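Local coordinates for specific mitochondrial acyl carrier protein (Toxoplasma, PDB 3CE7), which may take part in mitochondrial fatty acid synthesis, as its relatives do by carrying acyl chains on a phosphopantetheine arm, at residues D14-V25 against L86-R97. Residues are numbered along the deposited sequence; the frame is centred on the assembly and turned at random.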
loop_
_atom_site.group_PDB
_atom_site.type_symbol
_atom_site.label_atom_id
_atom_site.label_comp_id
_atom_site.label_asym_id
_atom_site.label_seq_id
_atom_site.Cartn_x
_atom_site.Cartn_y
_atom_site.Cartn_z
ATOM N N ASP A 14 -12.569 -8.091 -0.882
ATOM C CA ASP A 14 -11.707 -7.256 -0.024
ATOM C C ASP A 14 -11.182 -7.957 1.233
ATOM O O ASP A 14 -10.402 -7.377 1.995
ATOM C CB ASP A 14 -12.318 -5.870 0.267
ATOM C CG ASP A 14 -13.629 -5.935 1.012
ATOM O OD1 ASP A 14 -13.922 -6.975 1.637
ATOM O OD2 ASP A 14 -14.366 -4.911 0.994
ATOM N N THR A 15 -11.594 -9.206 1.426
ATOM C CA THR A 15 -11.063 -10.037 2.503
ATOM C C THR A 15 -10.181 -11.177 1.977
ATOM O O THR A 15 -9.750 -12.039 2.748
ATOM C CB THR A 15 -12.182 -10.599 3.417
ATOM O OG1 THR A 15 -13.145 -11.312 2.625
ATOM C CG2 THR A 15 -12.879 -9.464 4.164
ATOM N N ASP A 16 -9.917 -11.163 0.667
ATOM C CA ASP A 16 -9.058 -12.151 0.004
ATOM C C ASP A 16 -7.651 -11.545 -0.109
ATOM O O ASP A 16 -7.429 -10.652 -0.916
ATOM C CB ASP A 16 -9.659 -12.464 -1.380
ATOM C CG ASP A 16 -8.834 -13.443 -2.217
ATOM O OD1 ASP A 16 -7.604 -13.545 -2.058
ATOM O OD2 ASP A 16 -9.448 -14.114 -3.084
ATOM N N ILE A 17 -6.707 -12.034 0.694
ATOM C CA ILE A 17 -5.365 -11.435 0.732
ATOM C C ILE A 17 -4.617 -11.502 -0.611
ATOM O O ILE A 17 -3.887 -10.568 -0.965
ATOM C CB ILE A 17 -4.492 -11.981 1.914
ATOM C CG1 ILE A 17 -3.193 -11.162 2.072
ATOM C CG2 ILE A 17 -4.224 -13.475 1.762
ATOM C CD1 ILE A 17 -3.432 -9.679 2.369
ATOM N N ASN A 18 -4.794 -12.587 -1.358
ATOM C CA ASN A 18 -4.168 -12.669 -2.683
ATOM C C ASN A 18 -4.665 -11.556 -3.601
ATOM O O ASN A 18 -3.861 -10.839 -4.213
ATOM C CB ASN A 18 -4.382 -14.046 -3.317
ATOM C CG ASN A 18 -3.483 -15.117 -2.714
ATOM O OD1 ASN A 18 -2.747 -14.870 -1.759
ATOM N ND2 ASN A 18 -3.555 -16.326 -3.274
ATOM N N ALA A 19 -5.983 -11.387 -3.668
ATOM C CA ALA A 19 -6.579 -10.398 -4.570
ATOM C C ALA A 19 -6.219 -8.980 -4.144
ATOM O O ALA A 19 -5.845 -8.148 -4.982
ATOM C CB ALA A 19 -8.092 -10.586 -4.630
ATOM N N VAL A 20 -6.311 -8.717 -2.841
ATOM C CA VAL A 20 -6.003 -7.393 -2.306
ATOM C C VAL A 20 -4.513 -7.076 -2.503
ATOM O O VAL A 20 -4.160 -5.945 -2.857
ATOM C CB VAL A 20 -6.434 -7.275 -0.824
ATOM C CG1 VAL A 20 -5.914 -5.992 -0.201
ATOM C CG2 VAL A 20 -7.948 -7.330 -0.708
ATOM N N THR A 21 -3.645 -8.057 -2.269
ATOM C CA THR A 21 -2.209 -7.823 -2.438
ATOM C C THR A 21 -1.868 -7.519 -3.902
ATOM O O THR A 21 -1.187 -6.533 -4.200
ATOM C CB THR A 21 -1.351 -8.994 -1.914
ATOM O OG1 THR A 21 -1.639 -9.229 -0.524
ATOM C CG2 THR A 21 0.127 -8.637 -2.044
ATOM N N ASN A 22 -2.383 -8.332 -4.820
ATOM C CA ASN A 22 -2.191 -8.075 -6.250
ATOM C C ASN A 22 -2.671 -6.674 -6.645
ATOM O O ASN A 22 -1.977 -5.955 -7.367
ATOM C CB ASN A 22 -2.871 -9.162 -7.100
ATOM C CG ASN A 22 -2.076 -10.458 -7.131
ATOM O OD1 ASN A 22 -0.866 -10.451 -6.913
ATOM N ND2 ASN A 22 -2.755 -11.579 -7.394
ATOM N N TYR A 23 -3.840 -6.271 -6.141
ATOM C CA TYR A 23 -4.393 -4.964 -6.456
ATOM C C TYR A 23 -3.497 -3.836 -5.951
ATOM O O TYR A 23 -3.208 -2.859 -6.668
ATOM C CB TYR A 23 -5.801 -4.821 -5.864
ATOM C CG TYR A 23 -6.612 -3.787 -6.601
ATOM C CD1 TYR A 23 -7.334 -4.142 -7.740
ATOM C CD2 TYR A 23 -6.624 -2.456 -6.190
ATOM C CE1 TYR A 23 -8.065 -3.206 -8.448
ATOM C CE2 TYR A 23 -7.364 -1.500 -6.898
ATOM C CZ TYR A 23 -8.075 -1.893 -8.026
ATOM O OH TYR A 23 -8.820 -0.979 -8.753
ATOM N N ILE A 24 -3.039 -3.983 -4.713
ATOM C CA ILE A 24 -2.224 -2.963 -4.067
ATOM C C ILE A 24 -0.853 -2.831 -4.742
ATOM O O ILE A 24 -0.346 -1.726 -4.893
ATOM C CB ILE A 24 -2.149 -3.219 -2.550
ATOM C CG1 ILE A 24 -3.498 -2.827 -1.927
ATOM C CG2 ILE A 24 -0.964 -2.490 -1.912
ATOM C CD1 ILE A 24 -3.634 -3.054 -0.439
ATOM N N VAL A 25 -0.281 -3.952 -5.182
ATOM C CA VAL A 25 0.945 -3.905 -5.993
ATOM C C VAL A 25 0.712 -3.059 -7.253
ATOM O O VAL A 25 1.508 -2.164 -7.552
ATOM C CB VAL A 25 1.467 -5.318 -6.353
ATOM C CG1 VAL A 25 2.603 -5.250 -7.399
ATOM C CG2 VAL A 25 1.964 -6.016 -5.097
ATOM N N LEU A 86 4.320 -3.159 1.090
ATOM C CA LEU A 86 2.948 -3.310 0.592
ATOM C C LEU A 86 2.226 -4.495 1.226
ATOM O O LEU A 86 1.012 -4.446 1.406
ATOM C CB LEU A 86 2.924 -3.483 -0.923
ATOM C CG LEU A 86 3.430 -2.293 -1.730
ATOM C CD1 LEU A 86 3.442 -2.726 -3.166
ATOM C CD2 LEU A 86 2.555 -1.038 -1.506
ATOM N N GLN A 87 2.956 -5.562 1.559
ATOM C CA GLN A 87 2.306 -6.693 2.206
ATOM C C GLN A 87 1.642 -6.260 3.506
ATOM O O GLN A 87 0.536 -6.713 3.823
ATOM C CB GLN A 87 3.280 -7.838 2.486
ATOM C CG GLN A 87 2.564 -9.094 2.939
ATOM C CD GLN A 87 1.721 -9.677 1.833
ATOM O OE1 GLN A 87 2.253 -10.225 0.860
ATOM N NE2 GLN A 87 0.397 -9.535 1.951
ATOM N N GLU A 88 2.309 -5.391 4.259
ATOM C CA GLU A 88 1.740 -4.892 5.514
ATOM C C GLU A 88 0.444 -4.119 5.275
ATOM O O GLU A 88 -0.517 -4.235 6.039
ATOM C CB GLU A 88 2.754 -3.999 6.218
ATOM C CG GLU A 88 3.942 -4.778 6.790
ATOM C CD GLU A 88 5.055 -3.867 7.265
ATOM O OE1 GLU A 88 5.082 -2.697 6.839
ATOM O OE2 GLU A 88 5.917 -4.321 8.054
ATOM N N ILE A 89 0.434 -3.318 4.209
ATOM C CA ILE A 89 -0.740 -2.520 3.885
ATOM C C ILE A 89 -1.900 -3.436 3.491
ATOM O O ILE A 89 -3.023 -3.282 4.010
ATOM C CB ILE A 89 -0.448 -1.468 2.804
ATOM C CG1 ILE A 89 0.697 -0.563 3.279
ATOM C CG2 ILE A 89 -1.717 -0.625 2.540
ATOM C CD1 ILE A 89 1.094 0.545 2.304
ATOM N N ALA A 90 -1.627 -4.382 2.587
ATOM C CA ALA A 90 -2.637 -5.370 2.178
ATOM C C ALA A 90 -3.180 -6.135 3.388
ATOM O O ALA A 90 -4.390 -6.308 3.537
ATOM C CB ALA A 90 -2.067 -6.326 1.151
ATOM N N ASP A 91 -2.276 -6.573 4.263
ATOM C CA ASP A 91 -2.682 -7.275 5.476
ATOM C C ASP A 91 -3.623 -6.419 6.337
ATOM O O ASP A 91 -4.602 -6.929 6.900
ATOM C CB ASP A 91 -1.459 -7.687 6.298
ATOM C CG ASP A 91 -0.647 -8.819 5.661
ATOM O OD1 ASP A 91 -1.069 -9.432 4.667
ATOM O OD2 ASP A 91 0.460 -9.089 6.176
ATOM N N PHE A 92 -3.315 -5.124 6.461
ATOM C CA PHE A 92 -4.146 -4.244 7.283
ATOM C C PHE A 92 -5.537 -4.091 6.661
ATOM O O PHE A 92 -6.562 -4.123 7.361
ATOM C CB PHE A 92 -3.500 -2.873 7.464
ATOM C CG PHE A 92 -4.252 -2.000 8.420
ATOM C CD1 PHE A 92 -4.169 -2.219 9.788
ATOM C CD2 PHE A 92 -5.100 -0.988 7.950
ATOM C CE1 PHE A 92 -4.886 -1.420 10.692
ATOM C CE2 PHE A 92 -5.815 -0.185 8.844
ATOM C CZ PHE A 92 -5.714 -0.405 10.208
ATOM N N VAL A 93 -5.573 -3.946 5.340
ATOM C CA VAL A 93 -6.855 -3.801 4.643
ATOM C C VAL A 93 -7.716 -5.036 4.898
ATOM O O VAL A 93 -8.882 -4.922 5.299
ATOM C CB VAL A 93 -6.659 -3.582 3.131
ATOM C CG1 VAL A 93 -7.979 -3.749 2.390
ATOM C CG2 VAL A 93 -6.075 -2.204 2.875
ATOM N N VAL A 94 -7.139 -6.214 4.680
ATOM C CA VAL A 94 -7.899 -7.451 4.837
ATOM C C VAL A 94 -8.375 -7.599 6.282
ATOM O O VAL A 94 -9.542 -7.913 6.522
ATOM C CB VAL A 94 -7.099 -8.664 4.345
ATOM C CG1 VAL A 94 -7.751 -9.983 4.815
ATOM C CG2 VAL A 94 -6.994 -8.605 2.825
ATOM N N SER A 95 -7.478 -7.329 7.232
ATOM C CA SER A 95 -7.824 -7.449 8.651
ATOM C C SER A 95 -8.989 -6.529 9.016
ATOM O O SER A 95 -9.915 -6.952 9.720
ATOM C CB SER A 95 -6.608 -7.194 9.547
ATOM O OG SER A 95 -6.174 -5.855 9.463
ATOM N N GLU A 96 -8.975 -5.300 8.510
ATOM C CA GLU A 96 -10.054 -4.360 8.825
ATOM C C GLU A 96 -11.367 -4.809 8.208
ATOM O O GLU A 96 -12.416 -4.783 8.857
ATOM C CB GLU A 96 -9.702 -2.946 8.383
ATOM C CG GLU A 96 -8.635 -2.296 9.263
ATOM C CD GLU A 96 -9.113 -2.067 10.690
ATOM O OE1 GLU A 96 -10.024 -1.231 10.899
ATOM O OE2 GLU A 96 -8.582 -2.729 11.602
ATOM N N ARG A 97 -11.311 -5.231 6.951
ATOM C CA ARG A 97 -12.529 -5.633 6.260
ATOM C C ARG A 97 -13.088 -6.940 6.824
ATOM O O ARG A 97 -14.298 -7.159 6.792
ATOM C CB ARG A 97 -12.288 -5.749 4.754
ATOM C CG ARG A 97 -11.950 -4.416 4.080
ATOM C CD ARG A 97 -13.002 -3.327 4.335
ATOM N NE ARG A 97 -14.320 -3.695 3.821
ATOM C CZ ARG A 97 -15.364 -2.874 3.769
ATOM N NH1 ARG A 97 -15.254 -1.614 4.184
ATOM N NH2 ARG A 97 -16.519 -3.309 3.281
HETATM O O HOH W 1 -16.122 -6.165 3.100
#
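Ala90 CB fits as a knob among Ile17, Val20, Thr21 and Ile24. The segment axes approach to 9.0 Å at 133°, nearer antiparallel than parallel. Ile24 returns the fit, pushing CD1 to 3.6 Å from Ala90 CA between Ile89 and Val93, while its CG2 branch lies against Leu86 CD2. Ile17 is the third knob. Its CG1 stands opposite the backbone N (chi1 -170°) and directs the branch across. CD1 then sits among Gln87, Ala90, Asp91 and Val94, 3.3 Å from Asp91 OD1. Val94 sets CG2 on Val20 CG2 and CG1 on Thr15 O.

A polar chain borders this apolar seam. Gln87 bends at chi2, and its NE2 donates to Thr21 OG1 (3.2 Å) and to Asp91 OD1 (3.1 Å). Thr21 OG1 in turn donates to Ile17 O at 2.7 Å. Thr21 OG1 and Thr21 N reach Ile17 O from opposite faces of its carbonyl plane. The hydroxyl proton is thus committed, and OG1 acts as acceptor toward Gln87.

At the start of segment 14-25, Asp14 OD2 forms a salt bridge with Arg97 NE (3.1 Å). It meets the guanidinium obliquely, carboxylate and guanidinium planes 58° apart. Water 1 links Asp14 OD1 to Arg97 NH2, and Arg97 NH1 bonds to Asp72 O. Asp16 caps helix 17-29 through Ala19 N. Helix 57-71 adds Phe63, Val67 and Phe71 to the apolar side, as expected in the acyl carrier protein helical bundle. The chemistry implies an apolar seam edged along one flank by the Gln87 bonds and closed at the Asp14 end by the salt bridge.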